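Local coordinates for ectonucleoside triphosphate diphosphohydrolase 4 (Homo sapiens, PDB 6WG5), which belongs to the GDA1/CD39 family of the actin-like ATPase clan, glycosylated in this model and built around mixed beta-sheets flanked by helices, at residues S53-Y58 with L110-E115; A145-L150 with A167-G172. One frame throughout, in Å; residues are numbered along the deposited sequence.

Interaction 1: S53-Y58 with L110-E115; sequences SRVFVY and LNFAAE
Val-55 and Val-57 meet Phe-112 and Ala-113 in a buried, wholly apolar strand-to-helix contact, where helix 107-116 lies against one face of a mixed beta-sheet. No hydrogen bond crosses it. Two separate touches carry it. Val-55 presents CG1 to the ring of Phe-112 at CD2, 4.2 Å away, coming in at a slant. That methyl sits between the backbone N and the carbonyl carbon (chi1 55°), while CG2 takes the place anti to N. Two residues further along the strand, Val-57 sends CG2 to within 4.1 Å of Ala-113 CB, and here the backbones come nearest, 6.7 Å from Val-57 CA to Ala-113 CA. The short alanine lets strand and helix draw close, whereas Phe-112 extends its ring toward the strand, CG anti to its own backbone N. This is the alternation of an extended strand at work: Val-55 and Val-57 face the helix, and Phe-56 between them points away, where it meets Thr-480 of helix 479-487. Strand 53-61 is the second arm of an antiparallel hairpin with strand 40-48, as in the actin-like fold, and Val-55 also leans on Ile-44 and Val-46 of that first arm. Ile-44 reaches Ala-113 as well, while Met-86 of strand 85-88 touches both Val-55 and Phe-112.

Interaction 2: A145-L150 with A167-G172; sequences AILEDL and AEVISG
Leu-147 reaches from helix 140-157 to strand 167-169, and its side chain makes nearly the whole contact. At the root, Leu-147 CB points toward the strand but stays 4.7 Å from Ala-167 CB. CG stands anti to the carbonyl carbon (chi1 -50°), which carries the branch over the strand. From there CD1 lies beside the carbonyl of Ala-167, 4.4 Å from its O, in loose van der Waals contact. Leu-147 CD2 makes the closer approach to Ala-167 CB, at 4.4 Å. CD2 does more: it rests on the peptide joining Ala-167 to Glu-168, 4.1 Å from Glu-168 N, and also meets Val-169 CG2 at 4.2 Å, the two side chains crossing at about a right angle. Glu-168, between these two partners, turns its own side chain away. Helix and strand run almost antiparallel, at 164°, with axes 8.6 Å apart. That geometry suits a beta-alpha-beta crossover: strand 127-131 leads through helices 133-136 and 140-157 back to its parallel neighbour 167-169, which bonds to it through the backbone of Glu-168. Met-135 of the short helix 133-136 flanks Val-169, Phe-162 and Leu-151 pack on Ala-167, and beyond the strand Ser-171 caps the start of helix 172-186.

Interactions 1 and 2 illustrate how one sheet can anchor helices at separate strands. Strand 53-61 pairs with 40-48, which pairs with 127-131, which in turn pairs with 167-169, so two strands separate the two contacts across the sheet. Their centres are 18 Å apart and their nearest atoms about 6 Å, without touching; Leu-110 CD1 and Leu-150 CD2 lie 6.2 Å from each other in that gap. Helix-side neighbours help join them: Leu-150 packs on Ile-106, just ahead of helix 107-116, and Leu-110 on Phe-158, just past helix 140-157. The glycan's neighbours, among them Phe-281 and Asn-357, belong to neither contact.

Interaction 1: S53-Y58 with L110-E115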
loop_
_atom_site.group_PDB
_atom_site.type_symbol
_atom_site.label_atom_id
_atom_site.label_comp_id
_atom_site.label_asym_id
_atom_site.label_seq_id
_atom_site.Cartn_x
_atom_site.Cartn_y
_atom_site.Cartn_z
ATOM N N SER A 53 -12.858 -11.329 1.832
ATOM C CA SER A 53 -12.107 -11.443 3.074
ATOM C C SER A 53 -11.044 -12.519 2.928
ATOM O O SER A 53 -11.267 -13.537 2.267
ATOM C CB SER A 53 -13.028 -11.772 4.257
ATOM O OG SER A 53 -13.959 -10.726 4.485
ATOM N N ARG A 54 -9.890 -12.286 3.552
ATOM C CA ARG A 54 -8.775 -13.218 3.520
ATOM C C ARG A 54 -8.229 -13.393 4.929
ATOM O O ARG A 54 -8.273 -12.471 5.748
ATOM C CB ARG A 54 -7.652 -12.733 2.586
ATOM C CG ARG A 54 -8.146 -12.115 1.286
ATOM C CD ARG A 54 -8.379 -10.617 1.427
ATOM N NE ARG A 54 -9.253 -10.096 0.378
ATOM C CZ ARG A 54 -9.553 -8.810 0.223
ATOM N NH1 ARG A 54 -9.047 -7.899 1.045
ATOM N NH2 ARG A 54 -10.359 -8.431 -0.759
ATOM N N VAL A 55 -7.713 -14.588 5.205
ATOM C CA VAL A 55 -7.139 -14.922 6.502
ATOM C C VAL A 55 -5.696 -15.356 6.293
ATOM O O VAL A 55 -5.386 -16.077 5.339
ATOM C CB VAL A 55 -7.947 -16.025 7.218
ATOM C CG1 VAL A 55 -8.091 -17.251 6.327
ATOM C CG2 VAL A 55 -7.299 -16.396 8.549
ATOM N N PHE A 56 -4.816 -14.911 7.188
ATOM C CA PHE A 56 -3.403 -15.263 7.153
ATOM C C PHE A 56 -3.004 -15.810 8.514
ATOM O O PHE A 56 -3.329 -15.211 9.543
ATOM C CB PHE A 56 -2.525 -14.053 6.810
ATOM C CG PHE A 56 -2.892 -13.375 5.521
ATOM C CD1 PHE A 56 -2.173 -13.622 4.364
ATOM C CD2 PHE A 56 -3.948 -12.481 5.469
ATOM C CE1 PHE A 56 -2.507 -12.996 3.179
ATOM C CE2 PHE A 56 -4.285 -11.853 4.287
ATOM C CZ PHE A 56 -3.564 -12.111 3.140
ATOM N N VAL A 57 -2.304 -16.939 8.520
ATOM C CA VAL A 57 -1.739 -17.504 9.740
ATOM C C VAL A 57 -0.249 -17.203 9.746
ATOM O O VAL A 57 0.471 -17.564 8.807
ATOM C CB VAL A 57 -1.999 -19.015 9.841
ATOM C CG1 VAL A 57 -1.394 -19.574 11.126
ATOM C CG2 VAL A 57 -3.491 -19.304 9.790
ATOM N N TYR A 58 0.211 -16.537 10.800
ATOM C CA TYR A 58 1.619 -16.239 10.994
ATOM C C TYR A 58 2.144 -17.015 12.192
ATOM O O TYR A 58 1.426 -17.236 13.170
ATOM C CB TYR A 58 1.842 -14.741 11.215
ATOM C CG TYR A 58 1.420 -13.884 10.046
ATOM C CD1 TYR A 58 2.295 -13.621 9.002
ATOM C CD2 TYR A 58 0.146 -13.338 9.986
ATOM C CE1 TYR A 58 1.916 -12.841 7.931
ATOM C CE2 TYR A 58 -0.243 -12.555 8.918
ATOM C CZ TYR A 58 0.646 -12.311 7.894
ATOM O OH TYR A 58 0.266 -11.530 6.827
ATOM N N LEU A 110 -12.173 -19.198 9.763
ATOM C CA LEU A 110 -11.666 -19.552 11.084
ATOM C C LEU A 110 -11.477 -21.059 11.219
ATOM O O LEU A 110 -10.517 -21.514 11.853
ATOM C CB LEU A 110 -12.607 -19.022 12.165
ATOM C CG LEU A 110 -12.831 -17.507 12.165
ATOM C CD1 LEU A 110 -13.747 -17.111 13.311
ATOM C CD2 LEU A 110 -11.513 -16.746 12.251
ATOM N N ASN A 111 -12.383 -21.849 10.639
ATOM C CA ASN A 111 -12.173 -23.292 10.596
ATOM C C ASN A 111 -10.895 -23.631 9.838
ATOM O O ASN A 111 -10.162 -24.552 10.217
ATOM C CB ASN A 111 -13.379 -23.977 9.954
ATOM C CG ASN A 111 -14.626 -23.883 10.810
ATOM O OD1 ASN A 111 -14.583 -24.124 12.016
ATOM N ND2 ASN A 111 -15.744 -23.522 10.191
ATOM N N PHE A 112 -10.612 -22.893 8.763
ATOM C CA PHE A 112 -9.364 -23.086 8.034
ATOM C C PHE A 112 -8.164 -22.854 8.943
ATOM O O PHE A 112 -7.217 -23.649 8.960
ATOM C CB PHE A 112 -9.324 -22.148 6.827
ATOM C CG PHE A 112 -8.022 -22.170 6.080
ATOM C CD1 PHE A 112 -7.805 -23.087 5.066
ATOM C CD2 PHE A 112 -7.017 -21.268 6.387
ATOM C CE1 PHE A 112 -6.611 -23.106 4.374
ATOM C CE2 PHE A 112 -5.819 -21.284 5.697
ATOM C CZ PHE A 112 -5.617 -22.205 4.690
ATOM N N ALA A 113 -8.188 -21.761 9.711
ATOM C CA ALA A 113 -7.094 -21.479 10.633
ATOM C C ALA A 113 -7.028 -22.516 11.747
ATOM O O ALA A 113 -5.940 -22.982 12.106
ATOM C CB ALA A 113 -7.254 -20.076 11.218
ATOM N N ALA A 114 -8.184 -22.893 12.304
ATOM C CA ALA A 114 -8.203 -23.855 13.400
ATOM C C ALA A 114 -7.652 -25.208 12.971
ATOM O O ALA A 114 -7.109 -25.948 13.800
ATOM C CB ALA A 114 -9.626 -24.011 13.934
ATOM N N GLU A 115 -7.783 -25.552 11.689
ATOM C CA GLU A 115 -7.213 -26.801 11.193
ATOM C C GLU A 115 -5.692 -26.783 11.287
ATOM O O GLU A 115 -5.076 -27.729 11.792
ATOM C CB GLU A 115 -7.655 -27.042 9.748
ATOM C CG GLU A 115 -8.818 -28.009 9.594
ATOM C CD GLU A 115 -9.158 -28.278 8.140
ATOM O OE1 GLU A 115 -8.866 -27.410 7.289
ATOM O OE2 GLU A 115 -9.709 -29.362 7.847
#

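Interaction 2: A145-L150 with A167-G172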
loop_
_atom_site.group_PDB
_atom_site.type_symbol
_atom_site.label_atom_id
_atom_site.label_comp_id
_atom_site.label_asym_id
_atom_site.label_seq_id
_atom_site.Cartn_x
_atom_site.Cartn_y
_atom_site.Cartn_z
ATOM N N ALA A 145 -22.650 -2.962 14.905
ATOM C CA ALA A 145 -23.482 -4.160 14.929
ATOM C C ALA A 145 -22.700 -5.384 14.472
ATOM O O ALA A 145 -22.815 -6.463 15.065
ATOM C CB ALA A 145 -24.716 -3.957 14.050
ATOM N N ILE A 146 -21.895 -5.233 13.419
ATOM C CA ILE A 146 -21.154 -6.366 12.873
ATOM C C ILE A 146 -20.066 -6.811 13.843
ATOM O O ILE A 146 -19.922 -8.005 14.133
ATOM C CB ILE A 146 -20.575 -6.000 11.493
ATOM C CG1 ILE A 146 -21.710 -5.893 10.470
ATOM C CG2 ILE A 146 -19.532 -7.026 11.045
ATOM C CD1 ILE A 146 -21.298 -5.295 9.142
ATOM N N LEU A 147 -19.275 -5.862 14.351
ATOM C CA LEU A 147 -18.213 -6.211 15.290
ATOM C C LEU A 147 -18.769 -6.974 16.485
ATOM O O LEU A 147 -18.166 -7.952 16.943
ATOM C CB LEU A 147 -17.488 -4.952 15.768
ATOM C CG LEU A 147 -17.003 -3.951 14.719
ATOM C CD1 LEU A 147 -16.470 -2.704 15.407
ATOM C CD2 LEU A 147 -15.945 -4.563 13.818
ATOM N N GLU A 148 -19.920 -6.538 17.003
ATOM C CA GLU A 148 -20.470 -7.151 18.208
ATOM C C GLU A 148 -20.919 -8.584 17.949
ATOM O O GLU A 148 -20.755 -9.453 18.813
ATOM C CB GLU A 148 -21.625 -6.304 18.738
ATOM C CG GLU A 148 -21.236 -5.424 19.916
ATOM C CD GLU A 148 -22.238 -4.317 20.182
ATOM O OE1 GLU A 148 -22.939 -3.904 19.233
ATOM O OE2 GLU A 148 -22.327 -3.862 21.341
ATOM N N ASP A 149 -21.488 -8.856 16.773
ATOM C CA ASP A 149 -21.870 -10.228 16.455
ATOM C C ASP A 149 -20.645 -11.129 16.389
ATOM O O ASP A 149 -20.688 -12.283 16.830
ATOM C CB ASP A 149 -22.643 -10.272 15.137
ATOM C CG ASP A 149 -23.295 -11.623 14.892
ATOM O OD1 ASP A 149 -23.594 -12.328 15.879
ATOM O OD2 ASP A 149 -23.509 -11.980 13.715
ATOM N N LEU A 150 -19.539 -10.619 15.841
ATOM C CA LEU A 150 -18.290 -11.373 15.848
ATOM C C LEU A 150 -17.763 -11.551 17.266
ATOM O O LEU A 150 -17.293 -12.635 17.630
ATOM C CB LEU A 150 -17.248 -10.665 14.982
ATOM C CG LEU A 150 -17.503 -10.641 13.475
ATOM C CD1 LEU A 150 -16.602 -9.620 12.801
ATOM C CD2 LEU A 150 -17.284 -12.018 12.874
ATOM N N ALA A 167 -11.353 -7.016 17.238
ATOM C CA ALA A 167 -12.202 -6.761 16.079
ATOM C C ALA A 167 -12.357 -5.255 15.929
ATOM O O ALA A 167 -12.815 -4.581 16.858
ATOM C CB ALA A 167 -13.563 -7.436 16.234
ATOM N N GLU A 168 -11.980 -4.731 14.767
ATOM C CA GLU A 168 -11.880 -3.290 14.599
ATOM C C GLU A 168 -11.940 -2.938 13.121
ATOM O O GLU A 168 -11.506 -3.713 12.263
ATOM C CB GLU A 168 -10.580 -2.766 15.225
ATOM C CG GLU A 168 -10.261 -1.305 14.942
ATOM C CD GLU A 168 -8.888 -0.908 15.443
ATOM O OE1 GLU A 168 -8.597 0.307 15.492
ATOM O OE2 GLU A 168 -8.096 -1.815 15.783
ATOM N N VAL A 169 -12.487 -1.760 12.838
ATOM C CA VAL A 169 -12.441 -1.157 11.511
ATOM C C VAL A 169 -11.278 -0.175 11.513
ATOM O O VAL A 169 -11.347 0.881 12.153
ATOM C CB VAL A 169 -13.760 -0.455 11.159
ATOM C CG1 VAL A 169 -13.670 0.196 9.782
ATOM C CG2 VAL A 169 -14.917 -1.440 11.214
ATOM N N ILE A 170 -10.210 -0.513 10.798
ATOM C CA ILE A 170 -9.015 0.322 10.779
ATOM C C ILE A 170 -9.182 1.426 9.744
ATOM O O ILE A 170 -9.870 1.263 8.730
ATOM C CB ILE A 170 -7.758 -0.528 10.503
ATOM C CG1 ILE A 170 -7.828 -1.171 9.113
ATOM C CG2 ILE A 170 -7.600 -1.597 11.582
ATOM C CD1 ILE A 170 -6.532 -1.834 8.680
ATOM N N SER A 171 -8.548 2.564 10.007
ATOM C CA SER A 171 -8.569 3.682 9.080
ATOM C C SER A 171 -7.575 3.453 7.945
ATOM O O SER A 171 -6.677 2.611 8.029
ATOM C CB SER A 171 -8.235 4.986 9.805
ATOM O OG SER A 171 -6.946 4.925 10.396
ATOM N N GLY A 172 -7.749 4.220 6.867
ATOM C CA GLY A 172 -6.801 4.158 5.768
ATOM C C GLY A 172 -5.395 4.533 6.192
ATOM O O GLY A 172 -4.417 3.994 5.666
#